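Local coordinates for protein glutamine synthetase (PDB 5ZLI) that belongs to the glutamine synthetase family as a type I-beta enzyme, twelve copies forming an assembly, each joining a beta-grasp domain to a catalytic domain, at residues B[59-64]-B[73-78]; B[65-70]-B[108-113]. All coordinates share one frame; numbering follows the deposited sequence.

Contacts 1 and 2 illustrate how successive pieces of one chain can interleave: 59-64, 65-70, 73-78 and 108-113 follow in that order, so the two pairs cross along the sequence. Their centres lie only about 8 Å apart, and both reach the seven-stranded sheet that includes strands 57-60, 74-81, 94-103 and 108-109. Contact 1 pairs two of these strands within the beta-grasp region; contact 2 joins the loop between them to the turn leading into helix 114-128. They also touch directly, through a probable hydrogen bond from Q68 N to A61 O and through M75 CE packing on Y110. The beta-grasp sheet is thereby tied to the turn from which that helix starts.

Contact 1. Residues B[59-64]-B[73-78]; sequences FDASCF and SDMILT
At the edge of the F59 ring, near its plane, lies I76 O, 3.7 Å from F59 CE1; the methyl L77 CD2 comes to the same CE1 obliquely at 3.4 Å. M75 CB adds a third touch, 3.7 Å from F59 CE1. The ring gets there because chi1 of 74° sets CG between the backbone N and the carbonyl carbon, turning the side chain across the neighbouring strand. A61 CB packs on M75 CG, beyond which the methionine chain bends and leads away.

Beneath this apolar patch the backbones run antiparallel. F59 and M75 form a hydrogen-bonded pair, with F59 N to M75 O at 3.1 Å and M75 N to F59 O at 3.2 Å, the latter nearly straight (168°). A61 N adds a third backbone bond, to S73 O at 3.1 Å. D60 and D74, a non-hydrogen-bonded pair, occupy the other face. There D60 OD2 is gripped twice, by S62 OG at 2.6 Å on its syn lone pair and by S62 N; the two bonds together hold the carboxylate in place. D74 makes salt bridges to R349 and R354 of the second subunit, and F59 packs on Y190 of that subunit. The antiparallel pair, with an Asx turn at D60 where the chain leaves F59, thus forms part of the beta-grasp sheet at a subunit interface.

Contact 2. Residues B[65-70]-B[108-113]; sequences KGWQGI and QPYEKC
W67 and K112 bring the two backbones closest, their CA atoms 6.9 Å apart, although neither lies in a regular strand or helix. Residues 65-70 form an irregular loop in which G66 has a positive phi, a conformation to which glycine is suited. Opposite, Y110 to C113 make a type I beta turn, closed by C113 N donating to Y110 O at 3.1 Å. The turn presents both a carbonyl and two side chains to the loop.

The indole of W67 uses its one N-H here: NE1 donates to K112 O at 3.1 Å. The bond is bent (142°), and the donor stands above the carbonyl plane instead of on a lone pair. Across one face of the same indole comes the edge of Y110, with CE2 3.8 Å from W67 CD1. This is a T-shaped, edge-to-face stack, the tyrosine centroid 5.0 Å from that of the five-membered ring and the planes 71° apart. The tryptophan is therefore held both at its nitrogen and over its face. K112 works in the reverse direction. Its chain bends at chi3 (-81°), bringing NZ within 3.0 Å of G66 O in a hydrogen bond, with a weak second one to W67 O at 3.4 Å. Donor and acceptor are thus exchanged both ways between loop and turn. Within the turn K112 CB sits over one face of the Y110 ring, toward its rim.

Around this exchange, W67 rests on V101 and Y110 on D103, both of strand 94-103, whereas K112 touches F450 of helix 448-466. E111 forms a salt bridge with K106, and C113 takes the N-cap position of helix 114-128, which leaves directly from the turn.

Contact 1. Residues B[59-64]-B[73-78]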
loop_
_atom_site.group_PDB
_atom_site.type_symbol
_atom_site.label_atom_id
_atom_site.label_comp_id
_atom_site.label_asym_id
_atom_site.label_seq_id
_atom_site.Cartn_x
_atom_site.Cartn_y
_atom_site.Cartn_z
ATOM N N PHE B 59 -48.766 5.301 -24.725
ATOM C CA PHE B 59 -47.724 4.875 -23.796
ATOM C C PHE B 59 -48.307 3.870 -22.809
ATOM O O PHE B 59 -49.505 3.581 -22.820
ATOM C CB PHE B 59 -47.083 6.055 -23.066
ATOM C CG PHE B 59 -47.941 6.667 -22.010
ATOM C CD1 PHE B 59 -49.057 7.399 -22.343
ATOM C CD2 PHE B 59 -47.612 6.526 -20.672
ATOM C CE1 PHE B 59 -49.836 7.971 -21.362
ATOM C CE2 PHE B 59 -48.385 7.101 -19.683
ATOM C CZ PHE B 59 -49.495 7.817 -20.034
ATOM N N ASP B 60 -47.446 3.359 -21.932
ATOM C CA ASP B 60 -47.796 2.294 -20.989
ATOM C C ASP B 60 -48.061 2.885 -19.609
ATOM O O ASP B 60 -47.147 3.093 -18.819
ATOM C CB ASP B 60 -46.690 1.245 -20.963
ATOM C CG ASP B 60 -46.914 0.173 -19.907
ATOM O OD1 ASP B 60 -46.086 -0.761 -19.869
ATOM O OD2 ASP B 60 -47.913 0.231 -19.146
ATOM N N ALA B 61 -49.323 3.159 -19.316
ATOM C CA ALA B 61 -49.663 3.759 -18.029
ATOM C C ALA B 61 -49.798 2.755 -16.886
ATOM O O ALA B 61 -50.181 3.157 -15.779
ATOM C CB ALA B 61 -50.949 4.566 -18.153
ATOM N N SER B 62 -49.435 1.488 -17.093
ATOM C CA SER B 62 -49.440 0.536 -15.993
ATOM C C SER B 62 -48.174 0.638 -15.143
ATOM O O SER B 62 -48.163 0.153 -14.004
ATOM C CB SER B 62 -49.582 -0.872 -16.545
ATOM O OG SER B 62 -48.320 -1.297 -17.028
ATOM N N CYS B 63 -47.133 1.311 -15.657
ATOM C CA CYS B 63 -45.842 1.483 -14.994
ATOM C C CYS B 63 -45.849 2.548 -13.899
ATOM O O CYS B 63 -44.816 2.722 -13.240
ATOM C CB CYS B 63 -44.785 1.906 -16.025
ATOM S SG CYS B 63 -44.616 0.856 -17.462
ATOM N N PHE B 64 -46.969 3.245 -13.677
ATOM C CA PHE B 64 -47.024 4.384 -12.769
ATOM C C PHE B 64 -47.976 4.026 -11.648
ATOM O O PHE B 64 -49.159 3.758 -11.903
ATOM C CB PHE B 64 -47.475 5.642 -13.512
ATOM C CG PHE B 64 -46.574 5.998 -14.642
ATOM C CD1 PHE B 64 -46.713 5.377 -15.875
ATOM C CD2 PHE B 64 -45.551 6.894 -14.459
ATOM C CE1 PHE B 64 -45.858 5.662 -16.908
ATOM C CE2 PHE B 64 -44.694 7.195 -15.498
ATOM C CZ PHE B 64 -44.849 6.578 -16.724
ATOM N N SER B 73 -53.850 -1.085 -19.915
ATOM C CA SER B 73 -52.635 -0.307 -19.713
ATOM C C SER B 73 -52.492 0.843 -20.698
ATOM O O SER B 73 -51.876 1.859 -20.364
ATOM C CB SER B 73 -51.398 -1.208 -19.806
ATOM O OG SER B 73 -51.336 -1.865 -21.065
ATOM N N ASP B 74 -52.982 0.685 -21.922
ATOM C CA ASP B 74 -52.725 1.684 -22.952
ATOM C C ASP B 74 -53.422 3.005 -22.611
ATOM O O ASP B 74 -54.621 3.034 -22.309
ATOM C CB ASP B 74 -53.195 1.150 -24.304
ATOM C CG ASP B 74 -52.414 -0.081 -24.743
ATOM O OD1 ASP B 74 -52.438 -0.428 -25.949
ATOM O OD2 ASP B 74 -51.794 -0.720 -23.862
ATOM N N MET B 75 -52.671 4.104 -22.691
ATOM C CA MET B 75 -53.228 5.436 -22.541
ATOM C C MET B 75 -52.609 6.331 -23.611
ATOM O O MET B 75 -51.755 5.897 -24.393
ATOM C CB MET B 75 -52.979 5.947 -21.123
ATOM C CG MET B 75 -53.681 5.132 -20.014
ATOM S SD MET B 75 -55.423 5.423 -19.651
ATOM C CE MET B 75 -55.284 6.883 -18.632
ATOM N N ILE B 76 -53.007 7.599 -23.627
ATOM C CA ILE B 76 -52.539 8.550 -24.629
ATOM C C ILE B 76 -51.881 9.743 -23.944
ATOM O O ILE B 76 -52.345 10.220 -22.897
ATOM C CB ILE B 76 -53.689 9.030 -25.547
ATOM C CG1 ILE B 76 -54.165 7.911 -26.474
ATOM C CG2 ILE B 76 -53.276 10.241 -26.366
ATOM C CD1 ILE B 76 -53.160 7.511 -27.477
ATOM N N LEU B 77 -50.779 10.209 -24.523
ATOM C CA LEU B 77 -50.277 11.528 -24.187
ATOM C C LEU B 77 -50.887 12.563 -25.111
ATOM O O LEU B 77 -50.932 12.376 -26.326
ATOM C CB LEU B 77 -48.757 11.604 -24.259
ATOM C CG LEU B 77 -48.132 10.699 -23.211
ATOM C CD1 LEU B 77 -46.622 10.682 -23.327
ATOM C CD2 LEU B 77 -48.577 11.139 -21.816
ATOM N N THR B 78 -51.398 13.618 -24.520
ATOM C CA THR B 78 -51.925 14.721 -25.296
ATOM C C THR B 78 -50.985 15.904 -25.171
ATOM O O THR B 78 -50.903 16.513 -24.089
ATOM C CB THR B 78 -53.322 15.131 -24.857
ATOM O OG1 THR B 78 -54.054 13.978 -24.419
ATOM C CG2 THR B 78 -54.012 15.833 -26.053
#

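Contact 2. Residues B[65-70]-B[108-113]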
loop_
_atom_site.group_PDB
_atom_site.type_symbol
_atom_site.label_atom_id
_atom_site.label_comp_id
_atom_site.label_asym_id
_atom_site.label_seq_id
_atom_site.Cartn_x
_atom_site.Cartn_y
_atom_site.Cartn_z
ATOM N N LYS B 65 -47.456 3.969 -10.423
ATOM C CA LYS B 65 -48.301 3.535 -9.325
ATOM C C LYS B 65 -49.304 4.629 -9.014
ATOM O O LYS B 65 -48.973 5.819 -9.001
ATOM C CB LYS B 65 -47.477 3.112 -8.100
ATOM C CG LYS B 65 -48.269 2.121 -7.189
ATOM C CD LYS B 65 -47.694 2.024 -5.767
ATOM C CE LYS B 65 -48.580 1.215 -4.790
ATOM N NZ LYS B 65 -49.911 1.861 -4.487
ATOM N N GLY B 66 -50.542 4.210 -8.783
ATOM C CA GLY B 66 -51.676 5.098 -8.713
ATOM C C GLY B 66 -52.431 5.265 -10.016
ATOM O O GLY B 66 -53.586 5.716 -9.978
ATOM N N TRP B 67 -51.869 4.809 -11.137
ATOM C CA TRP B 67 -52.472 4.970 -12.464
ATOM C C TRP B 67 -53.086 3.684 -12.929
ATOM O O TRP B 67 -53.959 3.128 -12.147
ATOM C CB TRP B 67 -51.409 5.528 -13.423
ATOM C CG TRP B 67 -51.261 6.990 -13.365
ATOM C CD1 TRP B 67 -51.863 7.830 -12.488
ATOM C CD2 TRP B 67 -50.573 7.817 -14.307
ATOM N NE1 TRP B 67 -51.539 9.130 -12.775
ATOM C CE2 TRP B 67 -50.749 9.152 -13.894
ATOM C CE3 TRP B 67 -49.807 7.559 -15.443
ATOM C CZ2 TRP B 67 -50.190 10.229 -14.578
ATOM C CZ3 TRP B 67 -49.241 8.629 -16.118
ATOM C CH2 TRP B 67 -49.437 9.948 -15.681
ATOM N N GLN B 68 -52.838 3.153 -14.113
ATOM C CA GLN B 68 -53.589 2.084 -14.758
ATOM C C GLN B 68 -53.050 0.691 -14.398
ATOM O O GLN B 68 -51.862 0.522 -14.093
ATOM C CB GLN B 68 -53.569 2.278 -16.270
ATOM C CG GLN B 68 -54.379 3.453 -16.736
ATOM C CD GLN B 68 -55.846 3.337 -16.375
ATOM O OE1 GLN B 68 -56.561 2.540 -16.957
ATOM N NE2 GLN B 68 -56.305 4.142 -15.420
ATOM N N GLY B 69 -53.979 -0.317 -14.388
ATOM C CA GLY B 69 -53.608 -1.724 -14.400
ATOM C C GLY B 69 -53.186 -2.231 -15.781
ATOM O O GLY B 69 -53.469 -1.627 -16.814
ATOM N N ILE B 70 -52.480 -3.364 -15.793
ATOM C CA ILE B 70 -51.914 -3.896 -17.036
ATOM C C ILE B 70 -52.999 -4.295 -18.029
ATOM O O ILE B 70 -52.765 -4.274 -19.242
ATOM C CB ILE B 70 -51.010 -5.095 -16.740
ATOM C CG1 ILE B 70 -51.731 -6.027 -15.767
ATOM C CG2 ILE B 70 -49.720 -4.620 -16.144
ATOM C CD1 ILE B 70 -50.983 -7.268 -15.452
ATOM N N GLN B 108 -62.520 11.134 -21.444
ATOM C CA GLN B 108 -62.375 12.380 -20.699
ATOM C C GLN B 108 -60.897 12.554 -20.363
ATOM O O GLN B 108 -60.180 11.551 -20.243
ATOM C CB GLN B 108 -63.217 12.356 -19.415
ATOM C CG GLN B 108 -63.023 11.089 -18.587
ATOM C CD GLN B 108 -63.704 11.150 -17.216
ATOM O OE1 GLN B 108 -63.155 10.653 -16.227
ATOM N NE2 GLN B 108 -64.899 11.751 -17.153
ATOM N N PRO B 109 -60.403 13.802 -20.237
ATOM C CA PRO B 109 -59.033 14.014 -19.731
ATOM C C PRO B 109 -58.830 13.259 -18.432
ATOM O O PRO B 109 -59.676 13.323 -17.541
ATOM C CB PRO B 109 -58.965 15.525 -19.506
ATOM C CG PRO B 109 -59.938 16.082 -20.450
ATOM C CD PRO B 109 -61.063 15.079 -20.556
ATOM N N TYR B 110 -57.676 12.602 -18.296
ATOM C CA TYR B 110 -57.504 11.582 -17.261
ATOM C C TYR B 110 -57.719 12.199 -15.900
ATOM O O TYR B 110 -57.056 13.177 -15.537
ATOM C CB TYR B 110 -56.111 10.974 -17.351
ATOM C CG TYR B 110 -55.865 9.731 -16.514
ATOM C CD1 TYR B 110 -56.895 8.849 -16.178
ATOM C CD2 TYR B 110 -54.582 9.420 -16.091
ATOM C CE1 TYR B 110 -56.640 7.694 -15.429
ATOM C CE2 TYR B 110 -54.314 8.287 -15.346
ATOM C CZ TYR B 110 -55.335 7.426 -15.022
ATOM O OH TYR B 110 -55.001 6.310 -14.290
ATOM N N GLU B 111 -58.680 11.655 -15.159
ATOM C CA GLU B 111 -59.004 12.285 -13.889
ATOM C C GLU B 111 -57.887 12.122 -12.859
ATOM O O GLU B 111 -57.900 12.825 -11.841
ATOM C CB GLU B 111 -60.359 11.750 -13.388
ATOM C CG GLU B 111 -60.384 10.284 -12.918
ATOM C CD GLU B 111 -61.802 9.740 -12.779
ATOM O OE1 GLU B 111 -62.546 10.240 -11.926
ATOM O OE2 GLU B 111 -62.176 8.803 -13.527
ATOM N N LYS B 112 -56.893 11.268 -13.126
ATOM C CA LYS B 112 -55.758 11.072 -12.224
ATOM C C LYS B 112 -54.474 11.663 -12.784
ATOM O O LYS B 112 -53.407 11.496 -12.178
ATOM C CB LYS B 112 -55.561 9.580 -11.932
ATOM C CG LYS B 112 -56.752 8.907 -11.281
ATOM C CD LYS B 112 -56.408 7.580 -10.629
ATOM C CE LYS B 112 -56.352 6.469 -11.641
ATOM N NZ LYS B 112 -56.362 5.146 -10.956
ATOM N N CYS B 113 -54.577 12.432 -13.875
ATOM C CA CYS B 113 -53.437 13.133 -14.438
ATOM C C CYS B 113 -53.293 14.447 -13.680
ATOM O O CYS B 113 -54.161 15.312 -13.801
ATOM C CB CYS B 113 -53.630 13.380 -15.930
ATOM S SG CYS B 113 -52.418 14.536 -16.626
#